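Local coordinates for genome polyprotein (Chicken sicinivirus JSY, PDB 6QWT) that probably copies viral RNA, being the 3Dpol part of a picornaviral polyprotein, an RNA-dependent RNA polymerase, at residues V15-L21 / T155-L161; F30-P36 / Q406-W411; G97-L101 / F194-S199. One frame throughout, in Å; residues are numbered along the deposited sequence.

Contact 1. Residues V15-L21 / T155-L161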
loop_
_atom_site.group_PDB
_atom_site.type_symbol
_atom_site.label_atom_id
_atom_site.label_comp_id
_atom_site.label_asym_id
_atom_site.label_seq_id
_atom_site.Cartn_x
_atom_site.Cartn_y
_atom_site.Cartn_z
ATOM N N VAL A 15 7.127 2.390 -21.591
ATOM C CA VAL A 15 5.894 2.457 -20.811
ATOM C C VAL A 15 4.814 1.703 -21.584
ATOM O O VAL A 15 4.427 2.152 -22.677
ATOM C CB VAL A 15 5.473 3.909 -20.546
ATOM C CG1 VAL A 15 4.166 3.952 -19.766
ATOM C CG2 VAL A 15 6.573 4.657 -19.802
ATOM N N PRO A 16 4.313 0.576 -21.076
ATOM C CA PRO A 16 3.264 -0.157 -21.801
ATOM C C PRO A 16 2.018 0.700 -21.983
ATOM O O PRO A 16 1.521 1.314 -21.034
ATOM C CB PRO A 16 2.995 -1.371 -20.903
ATOM C CG PRO A 16 4.245 -1.530 -20.083
ATOM C CD PRO A 16 4.748 -0.132 -19.858
ATOM N N ARG A 17 1.522 0.748 -23.220
ATOM C CA ARG A 17 0.357 1.553 -23.568
ATOM C C ARG A 17 -0.877 0.717 -23.875
ATOM O O ARG A 17 -1.934 1.282 -24.172
ATOM C CB ARG A 17 0.676 2.459 -24.765
ATOM C CG ARG A 17 1.835 3.422 -24.533
ATOM C CD ARG A 17 1.504 4.441 -23.451
ATOM N NE ARG A 17 2.596 5.388 -23.233
ATOM C CZ ARG A 17 2.476 6.512 -22.535
ATOM N NH1 ARG A 17 3.516 7.321 -22.382
ATOM N NH2 ARG A 17 1.309 6.832 -21.992
ATOM N N ARG A 18 -0.773 -0.607 -23.818
ATOM C CA ARG A 18 -1.906 -1.498 -24.012
ATOM C C ARG A 18 -2.185 -2.253 -22.718
ATOM O O ARG A 18 -1.260 -2.726 -22.051
ATOM C CB ARG A 18 -1.644 -2.486 -25.155
ATOM C CG ARG A 18 -2.820 -3.393 -25.469
ATOM C CD ARG A 18 -2.439 -4.437 -26.501
ATOM N NE ARG A 18 -1.665 -3.857 -27.594
ATOM C CZ ARG A 18 -2.201 -3.357 -28.703
ATOM N NH1 ARG A 18 -1.423 -2.847 -29.646
ATOM N NH2 ARG A 18 -3.517 -3.364 -28.869
ATOM N N SER A 19 -3.465 -2.357 -22.370
ATOM C CA SER A 19 -3.865 -3.028 -21.142
ATOM C C SER A 19 -3.836 -4.539 -21.318
ATOM O O SER A 19 -4.174 -5.063 -22.383
ATOM C CB SER A 19 -5.266 -2.579 -20.721
ATOM O OG SER A 19 -5.715 -3.296 -19.581
ATOM N N LYS A 20 -3.418 -5.237 -20.261
ATOM C CA LYS A 20 -3.495 -6.692 -20.216
ATOM C C LYS A 20 -4.872 -7.193 -19.801
ATOM O O LYS A 20 -5.111 -8.405 -19.843
ATOM C CB LYS A 20 -2.440 -7.248 -19.256
ATOM C CG LYS A 20 -1.045 -6.695 -19.479
ATOM C CD LYS A 20 -0.072 -7.785 -19.898
ATOM C CE LYS A 20 1.370 -7.325 -19.735
ATOM N NZ LYS A 20 1.718 -7.066 -18.308
ATOM N N LEU A 21 -5.772 -6.295 -19.406
ATOM C CA LEU A 21 -7.102 -6.687 -18.961
ATOM C C LEU A 21 -8.020 -6.825 -20.167
ATOM O O LEU A 21 -8.219 -5.864 -20.920
ATOM C CB LEU A 21 -7.657 -5.662 -17.975
ATOM C CG LEU A 21 -7.044 -5.659 -16.574
ATOM C CD1 LEU A 21 -7.394 -4.376 -15.829
ATOM C CD2 LEU A 21 -7.505 -6.879 -15.794
ATOM N N THR A 155 8.892 4.201 -13.438
ATOM C CA THR A 155 7.530 4.706 -13.302
ATOM C C THR A 155 6.682 4.248 -14.483
ATOM O O THR A 155 7.090 4.397 -15.639
ATOM C CB THR A 155 7.520 6.235 -13.216
ATOM O OG1 THR A 155 8.341 6.659 -12.121
ATOM C CG2 THR A 155 6.102 6.752 -13.016
ATOM N N PHE A 156 5.505 3.704 -14.187
ATOM C CA PHE A 156 4.561 3.266 -15.203
ATOM C C PHE A 156 3.160 3.735 -14.839
ATOM O O PHE A 156 2.880 4.111 -13.698
ATOM C CB PHE A 156 4.559 1.736 -15.361
ATOM C CG PHE A 156 5.886 1.163 -15.776
ATOM C CD1 PHE A 156 6.400 1.413 -17.039
ATOM C CD2 PHE A 156 6.616 0.366 -14.906
ATOM C CE1 PHE A 156 7.618 0.884 -17.425
ATOM C CE2 PHE A 156 7.835 -0.165 -15.286
ATOM C CZ PHE A 156 8.336 0.094 -16.547
ATOM N N LEU A 157 2.278 3.716 -15.834
ATOM C CA LEU A 157 0.853 3.870 -15.586
ATOM C C LEU A 157 0.289 2.543 -15.093
ATOM O O LEU A 157 0.543 1.486 -15.686
ATOM C CB LEU A 157 0.141 4.324 -16.859
ATOM C CG LEU A 157 0.677 5.617 -17.473
ATOM C CD1 LEU A 157 0.015 5.905 -18.813
ATOM C CD2 LEU A 157 0.481 6.778 -16.511
ATOM N N LYS A 158 -0.455 2.591 -13.995
ATOM C CA LYS A 158 -0.919 1.365 -13.356
ATOM C C LYS A 158 -2.083 0.781 -14.145
ATOM O O LYS A 158 -3.155 1.389 -14.234
ATOM C CB LYS A 158 -1.319 1.621 -11.907
ATOM C CG LYS A 158 -1.610 0.331 -11.146
ATOM C CD LYS A 158 -1.980 0.555 -9.685
ATOM C CE LYS A 158 -1.365 -0.546 -8.823
ATOM N NZ LYS A 158 -0.708 0.036 -7.623
ATOM N N ASP A 159 -1.873 -0.408 -14.699
ATOM C CA ASP A 159 -2.885 -1.133 -15.459
ATOM C C ASP A 159 -3.831 -1.817 -14.477
ATOM O O ASP A 159 -3.466 -2.816 -13.849
ATOM C CB ASP A 159 -2.193 -2.138 -16.372
ATOM C CG ASP A 159 -3.146 -2.828 -17.338
ATOM O OD1 ASP A 159 -2.666 -3.732 -18.056
ATOM O OD2 ASP A 159 -4.354 -2.487 -17.389
ATOM N N GLU A 160 -5.041 -1.276 -14.333
ATOM C CA GLU A 160 -5.979 -1.763 -13.330
ATOM C C GLU A 160 -7.384 -1.296 -13.684
ATOM O O GLU A 160 -7.566 -0.358 -14.461
ATOM C CB GLU A 160 -5.607 -1.274 -11.924
ATOM C CG GLU A 160 -6.065 0.158 -11.648
ATOM C CD GLU A 160 -5.432 0.761 -10.409
ATOM O OE1 GLU A 160 -5.106 1.968 -10.437
ATOM O OE2 GLU A 160 -5.265 0.032 -9.409
ATOM N N LEU A 161 -8.379 -1.964 -13.096
ATOM C CA LEU A 161 -9.763 -1.535 -13.252
ATOM C C LEU A 161 -9.998 -0.223 -12.513
ATOM O O LEU A 161 -9.516 -0.026 -11.393
ATOM C CB LEU A 161 -10.723 -2.603 -12.723
ATOM C CG LEU A 161 -10.910 -3.888 -13.535
ATOM C CD1 LEU A 161 -11.969 -4.767 -12.888
ATOM C CD2 LEU A 161 -11.272 -3.587 -14.986
HETATM O O HOH W 1 2.206 1.609 -18.277
HETATM O O HOH W 2 0.066 -3.216 -19.312
#
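D159 grips S19 through its hydroxyl and K20 through its backbone N, one on each carboxylate oxygen, and this pairing is the tight half of the contact. The S19 hydroxyl donates to D159 OD2 (OG to OD2, 2.7 Å), while K20 presents its backbone N to D159 OD1 at 2.8 Å, nearly straight at 169°. Because each oxygen has its own donor, a single aspartate holds two successive residues of the loop; both bonds use the syn lone pair, on the side of the sister oxygen. With CG anti to its own backbone N (chi1 -173°), D159 reaches out toward the loop. S19 OG in turn accepts from L21 N at 3.0 Å, closing an ST turn that fixes the hydroxyl for its bond to D159. Beside it, L21 CD1 presses on the backbone carbon C of E160 at 3.8 Å.

The other half is less strongly bonded, with no direct hydrogen bond between the segments. P16 lies exposed, resting CD on F156 CD1 at 3.6 Å, with the CA of V15 at the edge of the same ring. One water joins the backbone carbonyls P16 O (2.9 Å) and L157 O; a second joins R18 O to the D159 carboxylate at OD1. R17 leans its NH2 on L157 CD1 at 3.6 Å, but its charge is paired with D51.

D159 lies within the motif F region of picornaviral polymerases. The N-terminal loop thus runs alongside the end of strand 152-157, which is flanked by strands 277-282 and 174-177, and reaches P36 of strand 34-36.

Contact 2. Residues F30-P36 / Q406-W411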
loop_
_atom_site.group_PDB
_atom_site.type_symbol
_atom_site.label_atom_id
_atom_site.label_comp_id
_atom_site.label_asym_id
_atom_site.label_seq_id
_atom_site.Cartn_x
_atom_site.Cartn_y
_atom_site.Cartn_z
ATOM N N PHE A 30 -22.843 -8.478 -14.558
ATOM C CA PHE A 30 -23.300 -7.334 -13.785
ATOM C C PHE A 30 -23.187 -6.069 -14.620
ATOM O O PHE A 30 -22.425 -6.023 -15.592
ATOM C CB PHE A 30 -22.482 -7.179 -12.493
ATOM C CG PHE A 30 -22.491 -8.402 -11.625
ATOM C CD1 PHE A 30 -23.491 -8.593 -10.684
ATOM C CD2 PHE A 30 -21.503 -9.365 -11.752
ATOM C CE1 PHE A 30 -23.504 -9.721 -9.886
ATOM C CE2 PHE A 30 -21.511 -10.496 -10.955
ATOM C CZ PHE A 30 -22.514 -10.673 -10.022
ATOM N N PRO A 31 -23.948 -5.028 -14.279
ATOM C CA PRO A 31 -23.763 -3.732 -14.946
ATOM C C PRO A 31 -22.326 -3.247 -14.804
ATOM O O PRO A 31 -21.771 -3.210 -13.703
ATOM C CB PRO A 31 -24.751 -2.814 -14.218
ATOM C CG PRO A 31 -25.814 -3.740 -13.711
ATOM C CD PRO A 31 -25.106 -5.023 -13.366
ATOM N N VAL A 32 -21.723 -2.883 -15.932
ATOM C CA VAL A 32 -20.311 -2.516 -15.966
ATOM C C VAL A 32 -20.158 -1.107 -15.403
ATOM O O VAL A 32 -20.539 -0.126 -16.046
ATOM C CB VAL A 32 -19.743 -2.616 -17.386
ATOM C CG1 VAL A 32 -18.306 -2.107 -17.427
ATOM C CG2 VAL A 32 -19.816 -4.054 -17.880
ATOM N N THR A 33 -19.604 -1.004 -14.195
ATOM C CA THR A 33 -19.278 0.275 -13.581
ATOM C C THR A 33 -17.782 0.538 -13.536
ATOM O O THR A 33 -17.366 1.592 -13.044
ATOM C CB THR A 33 -19.851 0.355 -12.158
ATOM O OG1 THR A 33 -19.096 -0.498 -11.290
ATOM C CG2 THR A 33 -21.309 -0.075 -12.137
ATOM N N LYS A 34 -16.964 -0.391 -14.028
ATOM C CA LYS A 34 -15.517 -0.252 -14.021
ATOM C C LYS A 34 -14.956 -0.762 -15.339
ATOM O O LYS A 34 -15.512 -1.676 -15.953
ATOM C CB LYS A 34 -14.873 -1.023 -12.862
ATOM C CG LYS A 34 -14.941 -0.326 -11.512
ATOM C CD LYS A 34 -14.679 -1.317 -10.387
ATOM C CE LYS A 34 -13.965 -0.667 -9.216
ATOM N NZ LYS A 34 -13.654 -1.665 -8.154
ATOM N N GLU A 35 -13.846 -0.168 -15.756
ATOM C CA GLU A 35 -13.152 -0.527 -16.983
ATOM C C GLU A 35 -11.658 -0.360 -16.754
ATOM O O GLU A 35 -11.243 0.325 -15.813
ATOM C CB GLU A 35 -13.612 0.340 -18.163
ATOM C CG GLU A 35 -15.006 0.014 -18.674
ATOM C CD GLU A 35 -15.442 0.933 -19.799
ATOM O OE1 GLU A 35 -14.572 1.612 -20.385
ATOM O OE2 GLU A 35 -16.654 0.980 -20.096
ATOM N N PRO A 36 -10.823 -0.988 -17.587
ATOM C CA PRO A 36 -9.373 -0.797 -17.451
ATOM C C PRO A 36 -8.985 0.667 -17.592
ATOM O O PRO A 36 -9.537 1.397 -18.417
ATOM C CB PRO A 36 -8.797 -1.645 -18.591
ATOM C CG PRO A 36 -9.833 -2.695 -18.831
ATOM C CD PRO A 36 -11.150 -2.011 -18.597
ATOM N N GLN A 406 -17.811 -8.264 -7.996
ATOM C CA GLN A 406 -18.754 -8.240 -9.110
ATOM C C GLN A 406 -18.103 -7.684 -10.371
ATOM O O GLN A 406 -18.355 -8.175 -11.477
ATOM C CB GLN A 406 -19.991 -7.423 -8.739
ATOM C CG GLN A 406 -20.934 -8.138 -7.779
ATOM C CD GLN A 406 -22.021 -7.228 -7.238
ATOM O OE1 GLN A 406 -21.948 -6.006 -7.370
ATOM N NE2 GLN A 406 -23.039 -7.820 -6.624
ATOM N N GLN A 407 -17.255 -6.664 -10.226
ATOM C CA GLN A 407 -16.613 -6.065 -11.391
ATOM C C GLN A 407 -15.367 -6.839 -11.811
ATOM O O GLN A 407 -15.131 -7.028 -13.009
ATOM C CB GLN A 407 -16.258 -4.605 -11.104
ATOM C CG GLN A 407 -17.456 -3.705 -10.846
ATOM C CD GLN A 407 -18.412 -3.636 -12.022
ATOM O OE1 GLN A 407 -18.016 -3.321 -13.146
ATOM N NE2 GLN A 407 -19.683 -3.928 -11.767
ATOM N N SER A 408 -14.560 -7.290 -10.846
ATOM C CA SER A 408 -13.298 -7.945 -11.186
ATOM C C SER A 408 -13.522 -9.241 -11.950
ATOM O O SER A 408 -12.705 -9.603 -12.806
ATOM C CB SER A 408 -12.482 -8.226 -9.924
ATOM O OG SER A 408 -12.024 -7.024 -9.329
ATOM N N VAL A 409 -14.615 -9.951 -11.660
ATOM C CA VAL A 409 -14.846 -11.244 -12.290
ATOM C C VAL A 409 -15.104 -11.105 -13.782
ATOM O O VAL A 409 -14.963 -12.082 -14.526
ATOM C CB VAL A 409 -16.012 -11.977 -11.598
ATOM C CG1 VAL A 409 -17.349 -11.385 -12.025
ATOM C CG2 VAL A 409 -15.952 -13.469 -11.897
ATOM N N MET A 410 -15.463 -9.912 -14.242
ATOM C CA MET A 410 -15.772 -9.677 -15.645
ATOM C C MET A 410 -14.531 -9.387 -16.482
ATOM O O MET A 410 -14.659 -9.088 -17.674
ATOM C CB MET A 410 -16.783 -8.533 -15.765
ATOM C CG MET A 410 -18.006 -8.719 -14.864
ATOM S SD MET A 410 -19.466 -7.784 -15.377
ATOM C CE MET A 410 -19.088 -6.160 -14.714
ATOM N N TRP A 411 -13.340 -9.488 -15.897
ATOM C CA TRP A 411 -12.101 -9.212 -16.608
ATOM C C TRP A 411 -11.046 -10.231 -16.204
ATOM O O TRP A 411 -11.108 -10.829 -15.125
ATOM C CB TRP A 411 -11.591 -7.792 -16.331
ATOM C CG TRP A 411 -12.587 -6.728 -16.660
ATOM C CD1 TRP A 411 -13.582 -6.259 -15.853
ATOM C CD2 TRP A 411 -12.693 -6.002 -17.892
ATOM N NE1 TRP A 411 -14.299 -5.283 -16.504
ATOM C CE2 TRP A 411 -13.774 -5.107 -17.758
ATOM C CE3 TRP A 411 -11.978 -6.021 -19.094
ATOM C CZ2 TRP A 411 -14.157 -4.240 -18.780
ATOM C CZ3 TRP A 411 -12.360 -5.159 -20.108
ATOM C CH2 TRP A 411 -13.440 -4.281 -19.945
HETATM O O HOH W 3 -16.159 -4.113 -15.121
#
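Q406 lies flat against F30, its CG centred over one face of the ring, 3.7 Å from the ring centroid in a CH-pi contact. The amide runs on past the CD1–CE1 rim, its plane 26° from that of the ring.

Q407 carries the polar part. Its chain bends at CG (chi2 -61°), which turns the terminal amide across the backbone of the loop. NE2 donates to P31 O at 2.9 Å, with the acceptor close to the amide plane. OE1 receives T33 N at 3.0 Å from above its carbonyl plane, a weak bond from K34 N, and a water at 2.8 Å. The backbone of the loop and a water thus take up both ends of this buried amide, while T33 OG1 turns to E403.

V409 CG1 sits at the edge of the F30 ring, and the methyl CE of M410 touches V32 CG2 at 3.9 Å. W411 closes the row: NE1 donates to the water that also binds Q407 OE1 and K34 O (NE1 to water, 2.6 Å), and P36 CD rides over the six-membered ring, 3.7 Å from its centroid.

The N-terminal segment 30-36 thus joins helix 402-408, probably part of the thumb by the usual picornaviral order, to strand 161-163, with which strand 34-36 pairs antiparallel; helix 433-449 backs F30 and V409, and helix 417-428 covers V409.

Contact 3. Residues G97-L101 / F194-S199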
loop_
_atom_site.group_PDB
_atom_site.type_symbol
_atom_site.label_atom_id
_atom_site.label_comp_id
_atom_site.label_asym_id
_atom_site.label_seq_id
_atom_site.Cartn_x
_atom_site.Cartn_y
_atom_site.Cartn_z
ATOM N N GLY A 97 14.783 -14.503 3.621
ATOM C CA GLY A 97 13.789 -14.322 4.658
ATOM C C GLY A 97 14.264 -14.829 6.011
ATOM O O GLY A 97 15.343 -15.405 6.162
ATOM N N THR A 98 13.422 -14.581 7.012
ATOM C CA THR A 98 13.658 -14.975 8.395
ATOM C C THR A 98 12.369 -15.586 8.939
ATOM O O THR A 98 11.351 -15.578 8.235
ATOM C CB THR A 98 14.091 -13.774 9.247
ATOM O OG1 THR A 98 12.951 -12.958 9.545
ATOM C CG2 THR A 98 15.156 -12.934 8.543
ATOM N N PRO A 99 12.357 -16.128 10.163
ATOM C CA PRO A 99 11.079 -16.589 10.735
ATOM C C PRO A 99 10.004 -15.512 10.823
ATOM O O PRO A 99 8.827 -15.852 10.989
ATOM C CB PRO A 99 11.482 -17.083 12.131
ATOM C CG PRO A 99 12.887 -17.523 11.973
ATOM C CD PRO A 99 13.508 -16.585 10.968
ATOM N N LEU A 100 10.358 -14.230 10.716
ATOM C CA LEU A 100 9.391 -13.149 10.856
ATOM C C LEU A 100 9.164 -12.362 9.573
ATOM O O LEU A 100 8.362 -11.422 9.576
ATOM C CB LEU A 100 9.834 -12.188 11.965
ATOM C CG LEU A 100 10.013 -12.810 13.347
ATOM C CD1 LEU A 100 10.531 -11.773 14.332
ATOM C CD2 LEU A 100 8.703 -13.410 13.827
ATOM N N LEU A 101 9.835 -12.716 8.479
ATOM C CA LEU A 101 9.745 -11.942 7.247
ATOM C C LEU A 101 10.046 -12.846 6.062
ATOM O O LEU A 101 11.083 -13.514 6.039
ATOM C CB LEU A 101 10.714 -10.753 7.278
ATOM C CG LEU A 101 10.466 -9.604 6.295
ATOM C CD1 LEU A 101 9.196 -8.834 6.650
ATOM C CD2 LEU A 101 11.670 -8.670 6.251
ATOM N N PHE A 194 11.135 -3.929 9.806
ATOM C CA PHE A 194 10.085 -4.638 9.081
ATOM C C PHE A 194 9.656 -5.893 9.828
ATOM O O PHE A 194 8.461 -6.194 9.912
ATOM C CB PHE A 194 10.557 -4.992 7.668
ATOM C CG PHE A 194 10.862 -3.793 6.806
ATOM C CD1 PHE A 194 10.326 -2.549 7.103
ATOM C CD2 PHE A 194 11.690 -3.911 5.698
ATOM C CE1 PHE A 194 10.610 -1.447 6.311
ATOM C CE2 PHE A 194 11.976 -2.815 4.902
ATOM C CZ PHE A 194 11.437 -1.580 5.211
ATOM N N GLU A 195 10.618 -6.638 10.381
ATOM C CA GLU A 195 10.286 -7.806 11.190
ATOM C C GLU A 195 9.358 -7.430 12.337
ATOM O O GLU A 195 8.333 -8.084 12.564
ATOM C CB GLU A 195 11.560 -8.444 11.737
ATOM C CG GLU A 195 12.249 -9.402 10.794
ATOM C CD GLU A 195 13.353 -10.175 11.485
ATOM O OE1 GLU A 195 14.011 -9.604 12.381
ATOM O OE2 GLU A 195 13.559 -11.354 11.141
ATOM N N ALA A 196 9.704 -6.367 13.067
ATOM C CA ALA A 196 8.944 -6.003 14.257
ATOM C C ALA A 196 7.522 -5.581 13.909
ATOM O O ALA A 196 6.581 -5.871 14.658
ATOM C CB ALA A 196 9.664 -4.885 15.014
ATOM N N MET A 197 7.340 -4.901 12.777
ATOM C CA MET A 197 6.035 -4.355 12.423
ATOM C C MET A 197 5.203 -5.324 11.588
ATOM O O MET A 197 4.027 -5.548 11.889
ATOM C CB MET A 197 6.206 -3.030 11.676
ATOM C CG MET A 197 6.858 -1.947 12.513
ATOM S SD MET A 197 7.025 -0.394 11.626
ATOM C CE MET A 197 5.308 0.038 11.351
ATOM N N HIS A 198 5.804 -5.898 10.540
ATOM C CA HIS A 198 5.077 -6.805 9.656
ATOM C C HIS A 198 4.556 -8.029 10.398
ATOM O O HIS A 198 3.475 -8.534 10.077
ATOM C CB HIS A 198 5.980 -7.233 8.493
ATOM C CG HIS A 198 5.251 -7.890 7.363
ATOM N ND1 HIS A 198 4.960 -9.238 7.347
ATOM C CD2 HIS A 198 4.762 -7.386 6.205
ATOM C CE1 HIS A 198 4.317 -9.535 6.230
ATOM N NE2 HIS A 198 4.185 -8.428 5.520
ATOM N N SER A 199 5.298 -8.520 11.389
ATOM C CA SER A 199 4.870 -9.689 12.149
ATOM C C SER A 199 3.871 -9.356 13.249
ATOM O O SER A 199 3.408 -10.272 13.936
ATOM C CB SER A 199 6.079 -10.395 12.766
ATOM O OG SER A 199 6.448 -9.780 13.988
HETATM O O HOH W 4 6.023 -11.144 9.027
#
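Torsions set the meeting of T98 with E195: the threonine hydroxyl lies between its backbone N and carbonyl carbon (chi1 76°), and the glutamate chain runs out extended beyond CG (chi2 -170°); these settings let the hydroxyl and carboxylate come at each other from opposite directions. T98 OG1 donates to E195 OE2, but the 2.3 Å between OG1 and OE2 is very short, and the exact placing of these atoms is doubtful. The same hydroxyl accepts from L100 N at 3.1 Å, an ST turn within the type I beta turn from T98 to L101. One small side chain thus both shapes the turn and faces the helix.

Apolar packing does the rest. E195 CG is covered by L100 CB at 3.9 Å and, from the next residue, by L101 CB at 4.1 Å, so the aliphatic part of the glutamate is seated on the turn while its carboxylate goes on to T98. L101, whose CG is anti to the backbone N (chi1 -162°), splits its methyl groups along the helix: CD2 touches F194 CB at 4.1 Å, and CD1 touches H198 CB at 4.0 Å, one helical turn later. L100 CD2 reaches S199 CB at 4.1 Å. The serine itself is bent back, its OG donating to E195 O at 2.9 Å, a carbonyl that also receives S199 N; the end of the helix is held by its own residues here.

This is a surface contact in which a short, weakly bonded hairpin around 97-102 follows helix 91-96 and packs on the last turn of helix 191-198. That helix is backed by helix 298-316, where I302 meets F194 and M197.

In the fold
Contacts 1 and 2 form one continuous patch, their centres 17 Å apart: S19 OG touches P36 CB at 3.6 Å, and L161 CD2 meets W411 CD1 at 3.6 Å. N-terminal residues are thus passed from the motif F region to helix 402-408, consistent with the bridge between fingertips and thumb that encloses the active site in picornaviral polymerases. Contact 3 lies on the opposite side of the chain's centre, its own centre 31 Å from that of contact 1 and 36 Å from that of contact 2. Its link to the catalytic palm is probably helix 298-316, which carries motif B; the GDD signature of motif C lies at the turn between strands 327-332 and 335-340.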